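Local atomic coordinates of binary enterotoxin of Clostridium perfringens component a (Clostridium perfringens, PDB entry 5WU0), a protein that binds NAD(H) and, as component a of a clostridial binary toxin, probably ADP-ribosylates a target protein, most likely actin as in related toxins. Residues A[297-302]-A[339-344]; A[356-361]-A[414-419]; A[242-247]-A[279-284]. All coordinates share one frame; numbering follows the deposited sequence.

Interaction 1. Residues A[297-302]-A[339-344]; sequences TYRRMG and TFISTT. With NAI (1,4-dihydronicotinamide adenine dinucleotide), chain B.
Thr344 meets Tyr298 through a reciprocal pair of backbone bonds, and with Arg299 it buries more surface than any other residue here. Thr344 N donates to Tyr298 O at 2.6 Å, and Tyr298 N returns a 2.5 Å bond to Thr344 O. This pair is a single antiparallel bridge between strands that otherwise diverge, their directions 115° apart. The Thr344 methyl CG2 packs 3.4 Å from Tyr298 O, while Thr344 O lies at the edge of the Tyr298 ring. Next along the strand, Thr297 OG1 is 2.6 Å from Thr343 OG1.

The bridge stands where the two sheets of the ADP-ribosyltransferase fold meet beside the dinucleotide. Arg299 and strand 341-344 probably correspond to the Arg and the Ser-Thr-Ser motif of the R-S-E signature, with Ser-Thr-Thr here. Arg299 is extended as far as NE, its CG opposite the backbone N (chi1 172°), and its NH1 meets Ser342 O at 3.1 Å in the guanidinium plane, on a carbonyl lone pair. The same NH1 bonds NAI O2N at 2.9 Å, and NH2 adds a weak bond to NAI O2A. A salt bridge from NH2 to Glu305 further fixes the guanidinium, while Ser342 OG turns to Glu384.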
loop_
_atom_site.group_PDB
_atom_site.type_symbol
_atom_site.label_atom_id
_atom_site.label_comp_id
_atom_site.label_asym_id
_atom_site.label_seq_id
_atom_site.Cartn_x
_atom_site.Cartn_y
_atom_site.Cartn_z
ATOM N N THR A 297 4.721 4.886 -5.428
ATOM C CA THR A 297 4.142 5.818 -6.376
ATOM C C THR A 297 2.806 5.258 -6.893
ATOM O O THR A 297 2.530 4.071 -6.700
ATOM C CB THR A 297 5.114 6.106 -7.539
ATOM O OG1 THR A 297 4.676 7.273 -8.254
ATOM C CG2 THR A 297 5.227 4.888 -8.474
ATOM N N TYR A 298 1.971 6.095 -7.515
ATOM C CA TYR A 298 0.622 5.657 -7.924
ATOM C C TYR A 298 0.344 5.921 -9.399
ATOM O O TYR A 298 0.932 6.822 -10.009
ATOM C CB TYR A 298 -0.467 6.347 -7.088
ATOM C CG TYR A 298 -0.330 6.202 -5.586
ATOM C CD1 TYR A 298 0.486 7.060 -4.854
ATOM C CD2 TYR A 298 -1.048 5.230 -4.891
ATOM C CE1 TYR A 298 0.616 6.935 -3.485
ATOM C CE2 TYR A 298 -0.929 5.094 -3.510
ATOM C CZ TYR A 298 -0.099 5.946 -2.813
ATOM O OH TYR A 298 0.024 5.810 -1.447
ATOM N N ARG A 299 -0.572 5.143 -9.966
ATOM C CA ARG A 299 -1.011 5.363 -11.337
ATOM C C ARG A 299 -2.485 4.995 -11.523
ATOM O O ARG A 299 -2.914 3.891 -11.187
ATOM C CB ARG A 299 -0.151 4.567 -12.330
ATOM C CG ARG A 299 -0.694 4.607 -13.768
ATOM C CD ARG A 299 0.222 3.928 -14.810
ATOM N NE ARG A 299 -0.471 3.818 -16.095
ATOM C CZ ARG A 299 -0.581 4.804 -16.988
ATOM N NH1 ARG A 299 -0.018 5.986 -16.759
ATOM N NH2 ARG A 299 -1.252 4.609 -18.122
ATOM N N ARG A 300 -3.259 5.938 -12.058
ATOM C CA ARG A 300 -4.602 5.645 -12.513
ATOM C C ARG A 300 -4.457 4.959 -13.873
ATOM O O ARG A 300 -4.078 5.585 -14.877
ATOM C CB ARG A 300 -5.443 6.930 -12.581
ATOM C CG ARG A 300 -5.491 7.689 -11.243
ATOM C CD ARG A 300 -6.031 6.764 -10.131
ATOM N NE ARG A 300 -5.796 7.249 -8.767
ATOM C CZ ARG A 300 -6.756 7.498 -7.875
ATOM N NH1 ARG A 300 -8.039 7.339 -8.188
ATOM N NH2 ARG A 300 -6.431 7.923 -6.662
ATOM N N MET A 301 -4.699 3.653 -13.883
ATOM C CA MET A 301 -4.477 2.833 -15.064
ATOM C C MET A 301 -5.745 2.723 -15.888
ATOM O O MET A 301 -6.849 2.683 -15.342
ATOM C CB MET A 301 -3.990 1.435 -14.662
ATOM C CG MET A 301 -2.682 1.424 -13.883
ATOM S SD MET A 301 -2.119 -0.236 -13.408
ATOM C CE MET A 301 -3.302 -0.600 -12.115
ATOM N N GLY A 302 -5.596 2.689 -17.206
ATOM C CA GLY A 302 -6.726 2.435 -18.081
ATOM C C GLY A 302 -6.920 0.937 -18.203
ATOM O O GLY A 302 -5.993 0.173 -17.931
ATOM N N THR A 339 5.879 0.058 -22.161
ATOM C CA THR A 339 5.697 1.501 -22.278
ATOM C C THR A 339 6.467 2.272 -21.211
ATOM O O THR A 339 6.920 1.678 -20.221
ATOM C CB THR A 339 4.197 1.860 -22.173
ATOM O OG1 THR A 339 3.651 1.261 -20.994
ATOM C CG2 THR A 339 3.434 1.328 -23.378
ATOM N N PHE A 340 6.637 3.584 -21.413
ATOM C CA PHE A 340 7.054 4.446 -20.302
ATOM C C PHE A 340 5.899 4.409 -19.294
ATOM O O PHE A 340 4.751 4.260 -19.691
ATOM C CB PHE A 340 7.356 5.890 -20.753
ATOM C CG PHE A 340 8.615 6.029 -21.574
ATOM C CD1 PHE A 340 9.863 5.816 -21.003
ATOM C CD2 PHE A 340 8.549 6.378 -22.906
ATOM C CE1 PHE A 340 11.017 5.933 -21.758
ATOM C CE2 PHE A 340 9.694 6.500 -23.665
ATOM C CZ PHE A 340 10.928 6.283 -23.093
ATOM N N ILE A 341 6.194 4.530 -18.004
ATOM C CA ILE A 341 5.143 4.535 -16.993
ATOM C C ILE A 341 5.031 5.894 -16.301
ATOM O O ILE A 341 5.873 6.245 -15.471
ATOM C CB ILE A 341 5.374 3.444 -15.911
ATOM C CG1 ILE A 341 5.800 2.121 -16.556
ATOM C CG2 ILE A 341 4.116 3.268 -15.037
ATOM C CD1 ILE A 341 6.019 0.977 -15.551
ATOM N N SER A 342 3.994 6.655 -16.648
ATOM C CA SER A 342 3.666 7.889 -15.934
ATOM C C SER A 342 2.991 7.563 -14.595
ATOM O O SER A 342 1.923 6.939 -14.560
ATOM C CB SER A 342 2.757 8.795 -16.785
ATOM O OG SER A 342 3.484 9.404 -17.846
ATOM N N THR A 343 3.630 7.962 -13.501
ATOM C CA THR A 343 3.097 7.717 -12.170
ATOM C C THR A 343 3.094 9.014 -11.382
ATOM O O THR A 343 3.801 9.969 -11.732
ATOM C CB THR A 343 3.910 6.677 -11.369
ATOM O OG1 THR A 343 5.074 7.311 -10.825
ATOM C CG2 THR A 343 4.319 5.497 -12.241
ATOM N N THR A 344 2.279 9.044 -10.330
ATOM C CA THR A 344 2.233 10.179 -9.432
ATOM C C THR A 344 2.523 9.697 -8.017
ATOM O O THR A 344 2.046 8.630 -7.605
ATOM C CB THR A 344 0.871 10.916 -9.516
ATOM O OG1 THR A 344 0.798 11.908 -8.478
ATOM C CG2 THR A 344 -0.270 9.940 -9.364
HETATM P PA NAI B . -0.443 6.602 -21.202
HETATM O O1A NAI B . 0.206 6.634 -22.564
HETATM O O2A NAI B . 0.216 5.805 -20.098
HETATM O O5B NAI B . -1.968 6.104 -21.399
HETATM C C5B NAI B . -2.593 6.190 -22.678
HETATM C C4B NAI B . -3.574 5.044 -22.886
HETATM O O4B NAI B . -2.847 3.872 -23.275
HETATM C C3B NAI B . -4.363 4.721 -21.618
HETATM O O3B NAI B . -5.717 4.413 -21.978
HETATM C C2B NAI B . -3.665 3.494 -21.061
HETATM O O2B NAI B . -4.553 2.615 -20.355
HETATM C C1B NAI B . -3.065 2.839 -22.298
HETATM N N9A NAI B . -1.785 2.182 -21.945
HETATM C C8A NAI B . -0.754 2.718 -21.264
HETATM N N7A NAI B . 0.261 1.817 -21.122
HETATM C C5A NAI B . -0.141 0.671 -21.710
HETATM C C6A NAI B . 0.407 -0.685 -21.920
HETATM N N6A NAI B . 1.627 -1.019 -21.471
HETATM N N1A NAI B . -0.351 -1.594 -22.572
HETATM C C2A NAI B . -1.581 -1.293 -23.025
HETATM N N3A NAI B . -2.147 -0.084 -22.871
HETATM C C4A NAI B . -1.493 0.916 -22.234
HETATM O O3 NAI B . -0.674 8.091 -20.638
HETATM P PN NAI B . -1.840 8.517 -19.584
HETATM O O1N NAI B . -3.200 8.163 -20.142
HETATM O O2N NAI B . -1.464 8.105 -18.180
HETATM O O5D NAI B . -1.673 10.118 -19.621
HETATM C C5D NAI B . -0.358 10.642 -19.490
HETATM C C4D NAI B . -0.464 12.107 -19.151
HETATM O O4D NAI B . -0.937 12.180 -17.805
HETATM C C3D NAI B . 0.913 12.749 -19.191
HETATM O O3D NAI B . 0.784 14.140 -19.512
HETATM C C2D NAI B . 1.389 12.602 -17.765
HETATM O O2D NAI B . 2.282 13.652 -17.422
HETATM C C1D NAI B . 0.107 12.642 -16.941
HETATM N N1N NAI B . 0.178 11.769 -15.764
HETATM C C2N NAI B . -0.669 10.719 -15.643
HETATM C C3N NAI B . -0.636 9.876 -14.528
HETATM C C7N NAI B . -1.583 8.714 -14.386
HETATM O O7N NAI B . -1.919 8.382 -13.255
HETATM N N7N NAI B . -2.034 8.083 -15.479
HETATM C C4N NAI B . 0.363 10.094 -13.420
HETATM C C5N NAI B . 1.223 11.248 -13.674
HETATM C C6N NAI B . 1.095 12.027 -14.822
#

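Interaction 2. Residues A[356-361]-A[414-419]; sequences RKLILR and LIIDAT. With NAI (1,4-dihydronicotinamide adenine dinucleotide), chain B.
Residues 358-361 pair in parallel register with residues 414-417 through backbone bonds. Leu414 N reaches Lys357 O at 2.8 Å, and Ile359 then uses both its polar backbone atoms, N to Leu414 O and O to Ile416 N. Arg361 repeats the pattern, N to Ile416 O and O to Ala418 N, the last bond stretched to 3.2 Å.

Charge pairing occupies the face bearing Ile359, Ile415, Arg361 and Asp417. Arg361 grips Asp417 side-on with two nitrogens: NE meets OD1 at 2.8 Å and NH2 meets OD2 at 3.0 Å, the latter on the syn lone pair and within the guanidinium plane. A bend at chi3 (67°) helps turn the guanidinium alongside the carboxylate, leaving the two planes 28° apart. Ile415 CG2 lies over one guanidinium face, toward its rim, and NH1 holds a second carboxylate, that of Asp138.

These are neighbouring strands, 358-364 and 411-420, inside the five-stranded mixed sheet of the ADP-ribosyltransferase fold, with 295-301 on the other flank of 358-364.

Apolar contacts fill the face of Leu358, Leu360, Leu414 and Ile416. Leu358 CD2 touches both Leu414 CB (3.8 Å) and Ile416 CD1, and Phe326 of helix 320-330 packs against Leu358 and Leu414. Leu360 CD1 touches Ile416 CG2 and Ala418 CB, each at 3.9 Å.

Ligand binding falls to Arg356, just before the strand: its extended chain carries NH2 to NAI O1N at 2.9 Å, with a weaker bond from NH1, which also bonds Arg300 O.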
loop_
_atom_site.group_PDB
_atom_site.type_symbol
_atom_site.label_atom_id
_atom_site.label_comp_id
_atom_site.label_asym_id
_atom_site.label_seq_id
_atom_site.Cartn_x
_atom_site.Cartn_y
_atom_site.Cartn_z
ATOM N N ARG A 356 -11.276 6.191 -14.011
ATOM C CA ARG A 356 -10.516 4.965 -14.199
ATOM C C ARG A 356 -10.631 4.100 -12.942
ATOM O O ARG A 356 -10.512 4.592 -11.820
ATOM C CB ARG A 356 -9.046 5.272 -14.535
ATOM C CG ARG A 356 -8.830 5.906 -15.922
ATOM C CD ARG A 356 -7.343 5.982 -16.329
ATOM N NE ARG A 356 -7.157 6.740 -17.569
ATOM C CZ ARG A 356 -5.984 6.943 -18.170
ATOM N NH1 ARG A 356 -4.857 6.440 -17.663
ATOM N NH2 ARG A 356 -5.938 7.654 -19.293
ATOM N N LYS A 357 -10.888 2.811 -13.127
ATOM C CA LYS A 357 -11.251 1.949 -11.997
ATOM C C LYS A 357 -10.078 1.195 -11.386
ATOM O O LYS A 357 -10.229 0.513 -10.377
ATOM C CB LYS A 357 -12.317 0.946 -12.436
ATOM C CG LYS A 357 -13.531 1.606 -13.081
ATOM C CD LYS A 357 -14.535 0.569 -13.515
ATOM C CE LYS A 357 -15.684 1.174 -14.290
ATOM N NZ LYS A 357 -16.601 0.085 -14.737
ATOM N N LEU A 358 -8.908 1.323 -12.004
ATOM C CA LEU A 358 -7.740 0.548 -11.608
ATOM C C LEU A 358 -6.643 1.423 -11.040
ATOM O O LEU A 358 -5.993 2.162 -11.780
ATOM C CB LEU A 358 -7.220 -0.239 -12.809
ATOM C CG LEU A 358 -8.257 -1.243 -13.314
ATOM C CD1 LEU A 358 -7.798 -1.916 -14.585
ATOM C CD2 LEU A 358 -8.513 -2.274 -12.236
ATOM N N ILE A 359 -6.444 1.359 -9.731
ATOM C CA ILE A 359 -5.436 2.188 -9.080
ATOM C C ILE A 359 -4.144 1.429 -8.759
ATOM O O ILE A 359 -4.123 0.547 -7.892
ATOM C CB ILE A 359 -5.970 2.791 -7.792
ATOM C CG1 ILE A 359 -7.265 3.554 -8.072
ATOM C CG2 ILE A 359 -4.921 3.704 -7.183
ATOM C CD1 ILE A 359 -8.005 3.969 -6.810
ATOM N N LEU A 360 -3.065 1.772 -9.465
ATOM C CA LEU A 360 -1.761 1.176 -9.187
ATOM C C LEU A 360 -1.149 1.812 -7.949
ATOM O O LEU A 360 -1.078 3.032 -7.843
ATOM C CB LEU A 360 -0.810 1.341 -10.372
ATOM C CG LEU A 360 0.477 0.513 -10.290
ATOM C CD1 LEU A 360 0.110 -0.966 -10.228
ATOM C CD2 LEU A 360 1.404 0.789 -11.480
ATOM N N ARG A 361 -0.726 0.983 -7.010
ATOM C CA ARG A 361 0.066 1.439 -5.877
ATOM C C ARG A 361 1.401 0.702 -5.951
ATOM O O ARG A 361 1.496 -0.432 -5.522
ATOM C CB ARG A 361 -0.638 1.158 -4.548
ATOM C CG ARG A 361 0.183 1.527 -3.321
ATOM C CD ARG A 361 -0.706 1.786 -2.087
ATOM N NE ARG A 361 -1.394 0.587 -1.613
ATOM C CZ ARG A 361 -2.272 0.566 -0.610
ATOM N NH1 ARG A 361 -2.576 1.680 0.051
ATOM N NH2 ARG A 361 -2.845 -0.577 -0.260
ATOM N N LEU A 414 -10.298 -1.019 -8.021
ATOM C CA LEU A 414 -9.326 -2.004 -7.568
ATOM C C LEU A 414 -7.972 -1.367 -7.301
ATOM O O LEU A 414 -7.366 -0.760 -8.190
ATOM C CB LEU A 414 -9.196 -3.126 -8.599
ATOM C CG LEU A 414 -10.533 -3.778 -8.967
ATOM C CD1 LEU A 414 -10.331 -4.924 -9.953
ATOM C CD2 LEU A 414 -11.256 -4.271 -7.692
ATOM N N ILE A 415 -7.510 -1.497 -6.065
ATOM C CA ILE A 415 -6.185 -1.026 -5.683
ATOM C C ILE A 415 -5.145 -2.112 -5.936
ATOM O O ILE A 415 -5.133 -3.133 -5.256
ATOM C CB ILE A 415 -6.150 -0.621 -4.206
ATOM C CG1 ILE A 415 -7.232 0.420 -3.941
ATOM C CG2 ILE A 415 -4.749 -0.117 -3.805
ATOM C CD1 ILE A 415 -7.215 0.944 -2.525
ATOM N N ILE A 416 -4.284 -1.896 -6.922
ATOM C CA ILE A 416 -3.355 -2.938 -7.315
ATOM C C ILE A 416 -2.009 -2.678 -6.665
ATOM O O ILE A 416 -1.258 -1.818 -7.090
ATOM C CB ILE A 416 -3.210 -3.045 -8.854
ATOM C CG1 ILE A 416 -4.447 -3.696 -9.464
ATOM C CG2 ILE A 416 -2.120 -3.997 -9.204
ATOM C CD1 ILE A 416 -5.568 -2.765 -9.734
ATOM N N ASP A 417 -1.725 -3.403 -5.591
ATOM C CA ASP A 417 -0.401 -3.325 -5.003
ATOM C C ASP A 417 0.547 -4.152 -5.847
ATOM O O ASP A 417 0.292 -5.327 -6.126
ATOM C CB ASP A 417 -0.404 -3.800 -3.562
ATOM C CG ASP A 417 -0.818 -2.713 -2.601
ATOM O OD1 ASP A 417 -0.021 -1.766 -2.396
ATOM O OD2 ASP A 417 -1.934 -2.811 -2.044
ATOM N N ALA A 418 1.637 -3.533 -6.270
ATOM C CA ALA A 418 2.540 -4.189 -7.193
ATOM C C ALA A 418 3.963 -3.794 -6.862
ATOM O O ALA A 418 4.186 -2.796 -6.181
ATOM C CB ALA A 418 2.202 -3.834 -8.636
ATOM N N THR A 419 4.907 -4.615 -7.317
ATOM C CA THR A 419 6.330 -4.339 -7.184
ATOM C C THR A 419 6.927 -4.237 -8.589
ATOM O O THR A 419 6.666 -5.096 -9.438
ATOM C CB THR A 419 7.052 -5.442 -6.381
ATOM O OG1 THR A 419 6.409 -5.630 -5.109
ATOM C CG2 THR A 419 8.540 -5.086 -6.185
HETATM P PA NAI B . -0.443 6.602 -21.202
HETATM O O1A NAI B . 0.206 6.634 -22.564
HETATM O O2A NAI B . 0.216 5.805 -20.098
HETATM O O5B NAI B . -1.968 6.104 -21.399
HETATM C C5B NAI B . -2.593 6.190 -22.678
HETATM C C4B NAI B . -3.574 5.044 -22.886
HETATM O O4B NAI B . -2.847 3.872 -23.275
HETATM C C3B NAI B . -4.363 4.721 -21.618
HETATM O O3B NAI B . -5.717 4.413 -21.978
HETATM C C2B NAI B . -3.665 3.494 -21.061
HETATM O O2B NAI B . -4.553 2.615 -20.355
HETATM C C1B NAI B . -3.065 2.839 -22.298
HETATM N N9A NAI B . -1.785 2.182 -21.945
HETATM C C8A NAI B . -0.754 2.718 -21.264
HETATM N N7A NAI B . 0.261 1.817 -21.122
HETATM C C5A NAI B . -0.141 0.671 -21.710
HETATM C C6A NAI B . 0.407 -0.685 -21.920
HETATM N N6A NAI B . 1.627 -1.019 -21.471
HETATM N N1A NAI B . -0.351 -1.594 -22.572
HETATM C C2A NAI B . -1.581 -1.293 -23.025
HETATM N N3A NAI B . -2.147 -0.084 -22.871
HETATM C C4A NAI B . -1.493 0.916 -22.234
HETATM O O3 NAI B . -0.674 8.091 -20.638
HETATM P PN NAI B . -1.840 8.517 -19.584
HETATM O O1N NAI B . -3.200 8.163 -20.142
HETATM O O2N NAI B . -1.464 8.105 -18.180
HETATM O O5D NAI B . -1.673 10.118 -19.621
HETATM C C5D NAI B . -0.358 10.642 -19.490
HETATM C C4D NAI B . -0.464 12.107 -19.151
HETATM O O4D NAI B . -0.937 12.180 -17.805
HETATM C C3D NAI B . 0.913 12.749 -19.191
HETATM O O3D NAI B . 0.784 14.140 -19.512
HETATM C C2D NAI B . 1.389 12.602 -17.765
HETATM O O2D NAI B . 2.282 13.652 -17.422
HETATM C C1D NAI B . 0.107 12.642 -16.941
HETATM N N1N NAI B . 0.178 11.769 -15.764
HETATM C C2N NAI B . -0.669 10.719 -15.643
HETATM C C3N NAI B . -0.636 9.876 -14.528
HETATM C C7N NAI B . -1.583 8.714 -14.386
HETATM O O7N NAI B . -1.919 8.382 -13.255
HETATM N N7N NAI B . -2.034 8.083 -15.479
HETATM C C4N NAI B . 0.363 10.094 -13.420
HETATM C C5N NAI B . 1.223 11.248 -13.674
HETATM C C6N NAI B . 1.095 12.027 -14.822
#

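Interaction 3. Residues A[242-247]-A[279-284]; sequences ELRDIN and ISNISS
Asp245 OD2 accepts from two donors, Asn281 ND2 of the facing helix and Arg244 NH2 of its own, each at 2.9 Å. The two helices, 240-263 and 272-286, belong to the helical part of the ADP-ribosyltransferase domain, and their short segments cross almost perpendicularly, at -101°, with axes 8.3 Å apart. The bond from Asn281 is nearly straight (177°); Asp245 OD2 lies in the amide plane of Asn281 and is approached close to the line of its C-O bond, and the carboxylate and amide planes are only 17° apart. Arg244 grips the carboxylate side-on with two nitrogens, NE to OD1 and NH2 to OD2. Its NE meets OD1 from above the carboxylate plane, whereas NH2 reaches OD2 on the syn side, though tilted from the plane. Two donors on one oxygen would probably favour the charged form of Asp245. Asn281 ND2 is shared as well, with Glu277 one turn earlier in its helix.

On one side of this polar group, Glu242 lays its CG 3.4 Å from Asn281 O and extends beyond it, which places OE2 3.2 Å from Ser284 OG. The other carboxylate oxygen, OE1, is taken by Thr239 N and by Lys288.

On the inner side the contact turns apolar. Ile282 sends CG1 and CD1 over the backbone of Asp245, with CD1 3.6 Å from Asp245 O, and Tyr249 and Phe340 also pack against Ile282. Its other branch takes the remaining partner: Ile282 CG2 meets Ile246 CD1 at 3.6 Å.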
loop_
_atom_site.group_PDB
_atom_site.type_symbol
_atom_site.label_atom_id
_atom_site.label_comp_id
_atom_site.label_asym_id
_atom_site.label_seq_id
_atom_site.Cartn_x
_atom_site.Cartn_y
_atom_site.Cartn_z
ATOM N N GLU A 242 17.227 16.007 -24.581
ATOM C CA GLU A 242 16.612 15.209 -23.516
ATOM C C GLU A 242 15.502 16.027 -22.855
ATOM O O GLU A 242 14.396 15.523 -22.592
ATOM C CB GLU A 242 17.650 14.778 -22.473
ATOM C CG GLU A 242 18.531 13.610 -22.892
ATOM C CD GLU A 242 19.718 13.370 -21.947
ATOM O OE1 GLU A 242 19.974 14.203 -21.046
ATOM O OE2 GLU A 242 20.411 12.344 -22.119
ATOM N N LEU A 243 15.801 17.303 -22.618
ATOM C CA LEU A 243 14.843 18.209 -21.999
ATOM C C LEU A 243 13.667 18.472 -22.927
ATOM O O LEU A 243 12.516 18.428 -22.502
ATOM C CB LEU A 243 15.519 19.516 -21.611
ATOM C CG LEU A 243 14.651 20.693 -21.169
ATOM C CD1 LEU A 243 13.807 20.400 -19.965
ATOM C CD2 LEU A 243 15.557 21.888 -20.895
ATOM N N ARG A 244 13.965 18.736 -24.192
ATOM C CA ARG A 244 12.936 18.887 -25.216
ATOM C C ARG A 244 11.960 17.705 -25.236
ATOM O O ARG A 244 10.746 17.882 -25.099
ATOM C CB ARG A 244 13.583 19.040 -26.589
ATOM C CG ARG A 244 12.623 19.342 -27.725
ATOM C CD ARG A 244 13.341 19.136 -29.064
ATOM N NE ARG A 244 13.715 17.731 -29.204
ATOM C CZ ARG A 244 14.628 17.252 -30.042
ATOM N NH1 ARG A 244 15.308 18.061 -30.859
ATOM N NH2 ARG A 244 14.867 15.943 -30.055
ATOM N N ASP A 245 12.479 16.500 -25.395
ATOM C CA ASP A 245 11.594 15.360 -25.609
ATOM C C ASP A 245 10.886 14.845 -24.346
ATOM O O ASP A 245 9.821 14.253 -24.454
ATOM C CB ASP A 245 12.371 14.234 -26.273
ATOM C CG ASP A 245 12.814 14.607 -27.679
ATOM O OD1 ASP A 245 12.168 15.493 -28.277
ATOM O OD2 ASP A 245 13.802 14.036 -28.179
ATOM N N ILE A 246 11.474 15.051 -23.169
ATOM C CA ILE A 246 10.745 14.862 -21.915
ATOM C C ILE A 246 9.551 15.821 -21.937
ATOM O O ILE A 246 8.404 15.416 -21.769
ATOM C CB ILE A 246 11.628 15.141 -20.679
ATOM C CG1 ILE A 246 12.655 14.024 -20.479
ATOM C CG2 ILE A 246 10.789 15.265 -19.418
ATOM C CD1 ILE A 246 12.059 12.711 -19.995
ATOM N N ASN A 247 9.839 17.089 -22.195
ATOM C CA ASN A 247 8.804 18.113 -22.340
ATOM C C ASN A 247 7.737 17.794 -23.404
ATOM O O ASN A 247 6.552 18.031 -23.173
ATOM C CB ASN A 247 9.452 19.468 -22.647
ATOM C CG ASN A 247 9.819 20.250 -21.386
ATOM O OD1 ASN A 247 9.304 19.972 -20.307
ATOM N ND2 ASN A 247 10.684 21.260 -21.531
ATOM N N ILE A 279 12.159 8.474 -28.063
ATOM C CA ILE A 279 12.232 7.397 -27.066
ATOM C C ILE A 279 13.653 7.269 -26.496
ATOM O O ILE A 279 13.854 7.179 -25.277
ATOM C CB ILE A 279 11.782 6.035 -27.667
ATOM C CG1 ILE A 279 10.289 6.069 -28.018
ATOM C CG2 ILE A 279 12.036 4.911 -26.689
ATOM C CD1 ILE A 279 9.830 4.943 -28.953
ATOM N N SER A 280 14.633 7.290 -27.391
ATOM C CA SER A 280 16.041 7.209 -27.012
ATOM C C SER A 280 16.502 8.368 -26.103
ATOM O O SER A 280 17.314 8.162 -25.210
ATOM C CB SER A 280 16.904 7.147 -28.276
ATOM O OG SER A 280 18.173 7.731 -28.060
ATOM N N ASN A 281 15.978 9.574 -26.318
ATOM C CA ASN A 281 16.331 10.715 -25.471
ATOM C C ASN A 281 15.628 10.704 -24.105
ATOM O O ASN A 281 16.222 11.101 -23.098
ATOM C CB ASN A 281 16.026 12.031 -26.200
ATOM C CG ASN A 281 16.950 12.260 -27.386
ATOM O OD1 ASN A 281 18.092 11.789 -27.395
ATOM N ND2 ASN A 281 16.459 12.973 -28.401
ATOM N N ILE A 282 14.365 10.262 -24.074
ATOM C CA ILE A 282 13.628 10.134 -22.816
ATOM C C ILE A 282 14.234 9.006 -21.977
ATOM O O ILE A 282 14.581 9.214 -20.814
ATOM C CB ILE A 282 12.125 9.857 -23.037
ATOM C CG1 ILE A 282 11.469 11.016 -23.777
ATOM C CG2 ILE A 282 11.417 9.661 -21.713
ATOM C CD1 ILE A 282 10.125 10.651 -24.368
ATOM N N SER A 283 14.380 7.829 -22.576
ATOM C CA SER A 283 14.967 6.677 -21.874
ATOM C C SER A 283 16.358 6.987 -21.333
ATOM O O SER A 283 16.679 6.659 -20.198
ATOM C CB SER A 283 15.047 5.456 -22.800
ATOM O OG SER A 283 15.572 4.334 -22.126
ATOM N N SER A 284 17.182 7.626 -22.158
ATOM C CA SER A 284 18.537 7.965 -21.748
ATOM C C SER A 284 18.502 8.947 -20.578
ATOM O O SER A 284 19.313 8.860 -19.656
ATOM C CB SER A 284 19.323 8.544 -22.931
ATOM O OG SER A 284 20.517 9.138 -22.486
#

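Along the chain interaction 3 closes first, then interaction 1, then interaction 2, all within the same ADP-ribosyltransferase domain. Interactions 1 and 2 are centred about 10 Å apart and meet in the five-stranded sheet, where strands 295-301 and 358-364 are antiparallel neighbours, joined by probable hydrogen bonds from Leu360 N to Arg299 O and from Met301 N to Leu358 O; strand 341-344 belongs to the three-stranded sheet. Both also touch the dinucleotide. Interaction 3 lies in the helices, its centre about 18 Å from that of interaction 1 and 27 Å from that of interaction 2. Phe340 packs on Ile282 and thereby connects the helix pair to the dinucleotide site, to which helix 240-263 itself contributes Leu250 and Asn258.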